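Collectin placenta 1 (Mus musculus, PDB 2OX9) probably acts as a cell-surface scavenger receptor whose calcium-dependent C-type lectin domain binds glycans such as Lewis(x). Local coordinates at residues T13-F26 against C120-R132. Numbering follows the deposited sequence.
With CA (calcium ion), chain L.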
loop_
_atom_site.group_PDB
_atom_site.type_symbol
_atom_site.label_atom_id
_atom_site.label_comp_id
_atom_site.label_asym_id
_atom_site.label_seq_id
_atom_site.Cartn_x
_atom_site.Cartn_y
_atom_site.Cartn_z
ATOM N N THR A 13 -4.153 17.525 -0.249
ATOM C CA THR A 13 -3.479 18.372 0.733
ATOM C C THR A 13 -2.117 18.723 0.140
ATOM O O THR A 13 -2.050 19.124 -1.026
ATOM C CB THR A 13 -3.320 17.696 2.129
ATOM O OG1 THR A 13 -2.521 16.514 2.023
ATOM C CG2 THR A 13 -4.680 17.337 2.697
ATOM N N ASP A 14 -1.033 18.566 0.898
ATOM C CA ASP A 14 0.291 18.923 0.375
ATOM C C ASP A 14 1.134 17.735 -0.093
ATOM O O ASP A 14 2.364 17.787 -0.063
ATOM C CB ASP A 14 1.071 19.727 1.424
ATOM C CG ASP A 14 1.474 18.893 2.619
ATOM O OD1 ASP A 14 0.777 17.900 2.920
ATOM O OD2 ASP A 14 2.485 19.241 3.269
ATOM N N LYS A 15 0.466 16.674 -0.533
ATOM C CA LYS A 15 1.153 15.487 -1.009
ATOM C C LYS A 15 0.744 15.170 -2.434
ATOM O O LYS A 15 -0.267 15.685 -2.929
ATOM C CB LYS A 15 0.828 14.291 -0.113
ATOM C CG LYS A 15 1.293 14.447 1.321
ATOM C CD LYS A 15 2.748 14.865 1.384
ATOM C CE LYS A 15 3.457 14.140 2.505
ATOM N NZ LYS A 15 3.411 12.662 2.308
ATOM N N CYS A 16 1.550 14.338 -3.090
ATOM C CA CYS A 16 1.290 13.916 -4.460
ATOM C C CYS A 16 1.290 12.400 -4.497
ATOM O O CYS A 16 2.166 11.758 -3.914
ATOM C CB CYS A 16 2.365 14.435 -5.407
ATOM S SG CYS A 16 2.437 16.246 -5.488
ATOM N N TYR A 17 0.317 11.836 -5.204
ATOM C CA TYR A 17 0.191 10.393 -5.292
ATOM C C TYR A 17 0.169 9.914 -6.723
ATOM O O TYR A 17 -0.337 10.601 -7.616
ATOM C CB TYR A 17 -1.100 9.929 -4.614
ATOM C CG TYR A 17 -1.254 10.391 -3.183
ATOM C CD1 TYR A 17 -1.545 11.718 -2.888
ATOM C CD2 TYR A 17 -1.111 9.495 -2.125
ATOM C CE1 TYR A 17 -1.694 12.147 -1.572
ATOM C CE2 TYR A 17 -1.259 9.911 -0.805
ATOM C CZ TYR A 17 -1.551 11.241 -0.538
ATOM O OH TYR A 17 -1.711 11.656 0.763
ATOM N N TYR A 18 0.717 8.722 -6.920
ATOM C CA TYR A 18 0.761 8.093 -8.225
ATOM C C TYR A 18 0.040 6.750 -8.133
ATOM O O TYR A 18 0.473 5.848 -7.410
ATOM C CB TYR A 18 2.214 7.878 -8.664
ATOM C CG TYR A 18 2.337 7.132 -9.977
ATOM C CD1 TYR A 18 1.861 7.692 -11.162
ATOM C CD2 TYR A 18 2.903 5.856 -10.031
ATOM C CE1 TYR A 18 1.941 7.001 -12.368
ATOM C CE2 TYR A 18 2.990 5.155 -11.237
ATOM C CZ TYR A 18 2.506 5.734 -12.399
ATOM O OH TYR A 18 2.585 5.055 -13.601
ATOM N N PHE A 19 -1.070 6.629 -8.852
ATOM C CA PHE A 19 -1.835 5.390 -8.867
ATOM C C PHE A 19 -1.381 4.644 -10.119
ATOM O O PHE A 19 -1.807 4.939 -11.235
ATOM C CB PHE A 19 -3.328 5.712 -8.887
ATOM C CG PHE A 19 -3.784 6.470 -7.678
ATOM C CD1 PHE A 19 -3.729 7.862 -7.649
ATOM C CD2 PHE A 19 -4.233 5.793 -6.554
ATOM C CE1 PHE A 19 -4.114 8.571 -6.517
ATOM C CE2 PHE A 19 -4.625 6.487 -5.413
ATOM C CZ PHE A 19 -4.563 7.886 -5.394
ATOM N N SER A 20 -0.481 3.691 -9.907
ATOM C CA SER A 20 0.142 2.926 -10.976
ATOM C C SER A 20 -0.716 2.191 -11.990
ATOM O O SER A 20 -1.826 1.745 -11.710
ATOM C CB SER A 20 1.114 1.909 -10.380
ATOM O OG SER A 20 0.443 0.698 -10.087
ATOM N N LEU A 21 -0.161 2.089 -13.192
ATOM C CA LEU A 21 -0.769 1.344 -14.273
ATOM C C LEU A 21 0.138 0.123 -14.335
ATOM O O LEU A 21 -0.191 -0.891 -14.950
ATOM C CB LEU A 21 -0.704 2.123 -15.583
ATOM C CG LEU A 21 -1.612 3.352 -15.641
ATOM C CD1 LEU A 21 -1.566 3.941 -17.046
ATOM C CD2 LEU A 21 -3.035 2.959 -15.277
ATOM N N GLU A 22 1.286 0.241 -13.669
ATOM C CA GLU A 22 2.260 -0.839 -13.613
ATOM C C GLU A 22 1.800 -1.859 -12.576
ATOM O O GLU A 22 1.206 -1.491 -11.563
ATOM C CB GLU A 22 3.647 -0.308 -13.216
ATOM C CG GLU A 22 4.339 0.594 -14.246
ATOM C CD GLU A 22 3.924 2.056 -14.146
ATOM O OE1 GLU A 22 2.979 2.367 -13.387
ATOM O OE2 GLU A 22 4.547 2.898 -14.833
ATOM N N LYS A 23 2.070 -3.134 -12.841
ATOM C CA LYS A 23 1.717 -4.222 -11.926
ATOM C C LYS A 23 3.031 -4.912 -11.563
ATOM O O LYS A 23 3.762 -5.348 -12.456
ATOM C CB LYS A 23 0.777 -5.224 -12.611
ATOM C CG LYS A 23 -0.521 -4.625 -13.161
ATOM C CD LYS A 23 -1.482 -5.726 -13.616
ATOM C CE LYS A 23 -2.668 -5.173 -14.401
ATOM N NZ LYS A 23 -3.468 -4.175 -13.633
ATOM N N GLU A 24 3.334 -5.016 -10.269
ATOM C CA GLU A 24 4.596 -5.626 -9.827
ATOM C C GLU A 24 4.508 -6.312 -8.457
ATOM O O GLU A 24 3.553 -6.103 -7.709
ATOM C CB GLU A 24 5.677 -4.547 -9.742
ATOM C CG GLU A 24 5.803 -3.644 -10.961
ATOM C CD GLU A 24 6.511 -4.311 -12.122
ATOM O OE1 GLU A 24 7.646 -4.794 -11.928
ATOM O OE2 GLU A 24 5.940 -4.343 -13.232
ATOM N N ILE A 25 5.507 -7.126 -8.128
ATOM C CA ILE A 25 5.526 -7.775 -6.821
ATOM C C ILE A 25 5.865 -6.655 -5.845
ATOM O O ILE A 25 6.322 -5.590 -6.271
ATOM C CB ILE A 25 6.604 -8.884 -6.725
ATOM C CG1 ILE A 25 7.997 -8.303 -6.965
ATOM C CG2 ILE A 25 6.307 -9.977 -7.723
ATOM C CD1 ILE A 25 9.111 -9.343 -6.830
ATOM N N PHE A 26 5.670 -6.890 -4.549
ATOM C CA PHE A 26 5.927 -5.850 -3.551
ATOM C C PHE A 26 7.277 -5.156 -3.624
ATOM O O PHE A 26 7.334 -3.930 -3.679
ATOM C CB PHE A 26 5.757 -6.388 -2.134
ATOM C CG PHE A 26 5.786 -5.313 -1.072
ATOM C CD1 PHE A 26 4.654 -4.531 -0.822
ATOM C CD2 PHE A 26 6.934 -5.083 -0.323
ATOM C CE1 PHE A 26 4.662 -3.541 0.158
ATOM C CE2 PHE A 26 6.957 -4.088 0.665
ATOM C CZ PHE A 26 5.813 -3.316 0.905
ATOM N N CYS A 120 3.978 -11.569 -0.554
ATOM C CA CYS A 120 4.689 -10.500 -1.239
ATOM C C CYS A 120 5.068 -10.724 -2.698
ATOM O O CYS A 120 5.527 -9.795 -3.360
ATOM C CB CYS A 120 5.920 -10.107 -0.431
ATOM S SG CYS A 120 5.535 -9.623 1.284
ATOM N N ASP A 121 4.863 -11.934 -3.209
ATOM C CA ASP A 121 5.194 -12.224 -4.603
ATOM C C ASP A 121 3.998 -12.068 -5.532
ATOM O O ASP A 121 4.083 -12.392 -6.717
ATOM C CB ASP A 121 5.771 -13.639 -4.744
ATOM C CG ASP A 121 4.807 -14.719 -4.283
ATOM O OD1 ASP A 121 3.691 -14.816 -4.842
ATOM O OD2 ASP A 121 5.171 -15.481 -3.361
ATOM N N GLU A 122 2.888 -11.573 -4.993
ATOM C CA GLU A 122 1.679 -11.360 -5.779
ATOM C C GLU A 122 1.859 -10.114 -6.641
ATOM O O GLU A 122 2.422 -9.122 -6.194
ATOM C CB GLU A 122 0.471 -11.174 -4.855
ATOM C CG GLU A 122 -0.845 -11.037 -5.595
ATOM C CD GLU A 122 -1.253 -12.318 -6.298
ATOM O OE1 GLU A 122 -1.769 -13.227 -5.613
ATOM O OE2 GLU A 122 -1.045 -12.423 -7.530
ATOM N N ILE A 123 1.398 -10.175 -7.884
ATOM C CA ILE A 123 1.515 -9.038 -8.794
ATOM C C ILE A 123 0.301 -8.122 -8.617
ATOM O O ILE A 123 -0.819 -8.504 -8.948
ATOM C CB ILE A 123 1.574 -9.510 -10.263
ATOM C CG1 ILE A 123 2.679 -10.557 -10.427
ATOM C CG2 ILE A 123 1.837 -8.320 -11.183
ATOM C CD1 ILE A 123 2.481 -11.473 -11.618
ATOM N N ASN A 124 0.538 -6.923 -8.091
ATOM C CA ASN A 124 -0.511 -5.923 -7.847
ATOM C C ASN A 124 -0.127 -4.552 -8.400
ATOM O O ASN A 124 1.029 -4.316 -8.730
ATOM C CB ASN A 124 -0.725 -5.736 -6.342
ATOM C CG ASN A 124 -1.555 -6.830 -5.723
ATOM O OD1 ASN A 124 -1.429 -7.123 -4.532
ATOM N ND2 ASN A 124 -2.430 -7.425 -6.515
ATOM N N ASN A 125 -1.105 -3.654 -8.507
ATOM C CA ASN A 125 -0.814 -2.287 -8.922
ATOM C C ASN A 125 -0.317 -1.693 -7.608
ATOM O O ASN A 125 -0.215 -2.411 -6.604
ATOM C CB ASN A 125 -2.077 -1.548 -9.382
ATOM C CG ASN A 125 -2.477 -1.906 -10.794
ATOM O OD1 ASN A 125 -2.824 -3.044 -11.077
ATOM N ND2 ASN A 125 -2.421 -0.930 -11.693
ATOM N N PHE A 126 -0.004 -0.404 -7.588
ATOM C CA PHE A 126 0.486 0.188 -6.359
ATOM C C PHE A 126 0.279 1.694 -6.306
ATOM O O PHE A 126 -0.178 2.309 -7.274
ATOM C CB PHE A 126 1.980 -0.152 -6.180
ATOM C CG PHE A 126 2.846 0.266 -7.336
ATOM C CD1 PHE A 126 3.411 1.536 -7.383
ATOM C CD2 PHE A 126 3.113 -0.623 -8.378
ATOM C CE1 PHE A 126 4.236 1.913 -8.453
ATOM C CE2 PHE A 126 3.930 -0.258 -9.444
ATOM C CZ PHE A 126 4.495 1.015 -9.480
ATOM N N ILE A 127 0.614 2.286 -5.167
ATOM C CA ILE A 127 0.446 3.724 -4.998
ATOM C C ILE A 127 1.693 4.340 -4.377
ATOM O O ILE A 127 2.138 3.896 -3.324
ATOM C CB ILE A 127 -0.739 4.043 -4.055
ATOM C CG1 ILE A 127 -2.011 3.340 -4.540
ATOM C CG2 ILE A 127 -0.957 5.558 -3.999
ATOM C CD1 ILE A 127 -3.136 3.410 -3.544
ATOM N N CYS A 128 2.245 5.361 -5.027
ATOM C CA CYS A 128 3.412 6.059 -4.503
ATOM C C CYS A 128 2.964 7.373 -3.887
ATOM O O CYS A 128 1.970 7.970 -4.316
ATOM C CB CYS A 128 4.431 6.384 -5.593
ATOM S SG CYS A 128 5.152 5.002 -6.527
ATOM N N GLU A 129 3.712 7.833 -2.890
ATOM C CA GLU A 129 3.388 9.076 -2.222
ATOM C C GLU A 129 4.647 9.912 -1.990
ATOM O O GLU A 129 5.720 9.385 -1.681
ATOM C CB GLU A 129 2.700 8.790 -0.881
ATOM C CG GLU A 129 2.494 10.027 -0.022
ATOM C CD GLU A 129 1.818 9.737 1.313
ATOM O OE1 GLU A 129 1.869 8.585 1.801
ATOM O OE2 GLU A 129 1.244 10.677 1.885
ATOM N N LYS A 130 4.515 11.219 -2.150
ATOM C CA LYS A 130 5.643 12.109 -1.916
ATOM C C LYS A 130 5.177 13.534 -1.681
ATOM O O LYS A 130 4.005 13.849 -1.844
ATOM C CB LYS A 130 6.639 12.063 -3.078
ATOM C CG LYS A 130 6.167 12.670 -4.397
ATOM C CD LYS A 130 7.305 12.580 -5.412
ATOM C CE LYS A 130 6.964 13.228 -6.745
ATOM N NZ LYS A 130 8.116 13.143 -7.703
ATOM N N GLU A 131 6.117 14.391 -1.301
ATOM C CA GLU A 131 5.818 15.781 -1.015
ATOM C C GLU A 131 5.744 16.636 -2.265
ATOM O O GLU A 131 6.513 16.457 -3.197
ATOM C CB GLU A 131 6.883 16.347 -0.075
ATOM C CG GLU A 131 6.888 15.686 1.285
ATOM C CD GLU A 131 7.987 16.207 2.177
ATOM O OE1 GLU A 131 8.119 17.444 2.294
ATOM O OE2 GLU A 131 8.710 15.379 2.766
ATOM N N ARG A 132 4.804 17.565 -2.283
ATOM C CA ARG A 132 4.678 18.460 -3.415
ATOM C C ARG A 132 5.804 19.468 -3.263
ATOM O O ARG A 132 6.042 19.962 -2.163
ATOM C CB ARG A 132 3.331 19.177 -3.378
ATOM C CG ARG A 132 3.220 20.351 -4.340
ATOM C CD ARG A 132 1.798 20.873 -4.376
ATOM N NE ARG A 132 1.323 21.226 -3.042
ATOM C CZ ARG A 132 0.045 21.431 -2.735
ATOM N NH1 ARG A 132 -0.892 21.317 -3.671
ATOM N NH2 ARG A 132 -0.294 21.752 -1.492
HETATM CA CA CA L . 0.328 9.509 3.860
HETATM O O HOH W 1 -4.174 -1.100 -14.126
HETATM O O HOH W 2 0.301 11.631 4.571
HETATM O O HOH W 3 2.488 9.516 4.841
#
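Ser20 sits squarely over the Phe126 ring: its CB lies 3.5 Å from the ring centroid, 6° off the normal, a CH-pi contact. Phe126 reaches this place with CG between its own N and carbonyl carbon (chi1 56°), and its ring also packs on helix 26-35. On the opposite sheet face Phe19 lays one ring face over Ile127 CG2.

Between these residues and Glu131, strands 15-19 and 125-131 pair antiparallel, closing the N- and C-terminal ends of the C-type lectin fold together. Where that pairing breaks, the Ser20 hydroxyl substitutes for backbone: OG takes the Phe126 N-H at 2.8 Å and gives its proton to Glu22 O. Asn125 spans the same bend, with ND2 bonded to Ser20 O at 2.7 Å, from above the carbonyl plane, and OD1 receiving Lys23 NZ on an in-plane lone pair. Beyond it, Glu24 and Asn124 exchange two backbone bonds.

At the other end Glu129, fully extended, runs beside Tyr17, carboxylate and ring planes 26° apart. Both its oxygens bind calcium, OE2 at 2.5 Å, in a site completed by waters, Phe42, Asn44 and Glu48; Glu48 also bonds Tyr17 OH. Lys15 NZ meets Glu129 OE2 at 3.0 Å from above the carboxylate plane. With calcium and lysine sharing that oxygen, Glu129 is probably held ionised, and the terminal strand pair is tied directly to the metal site.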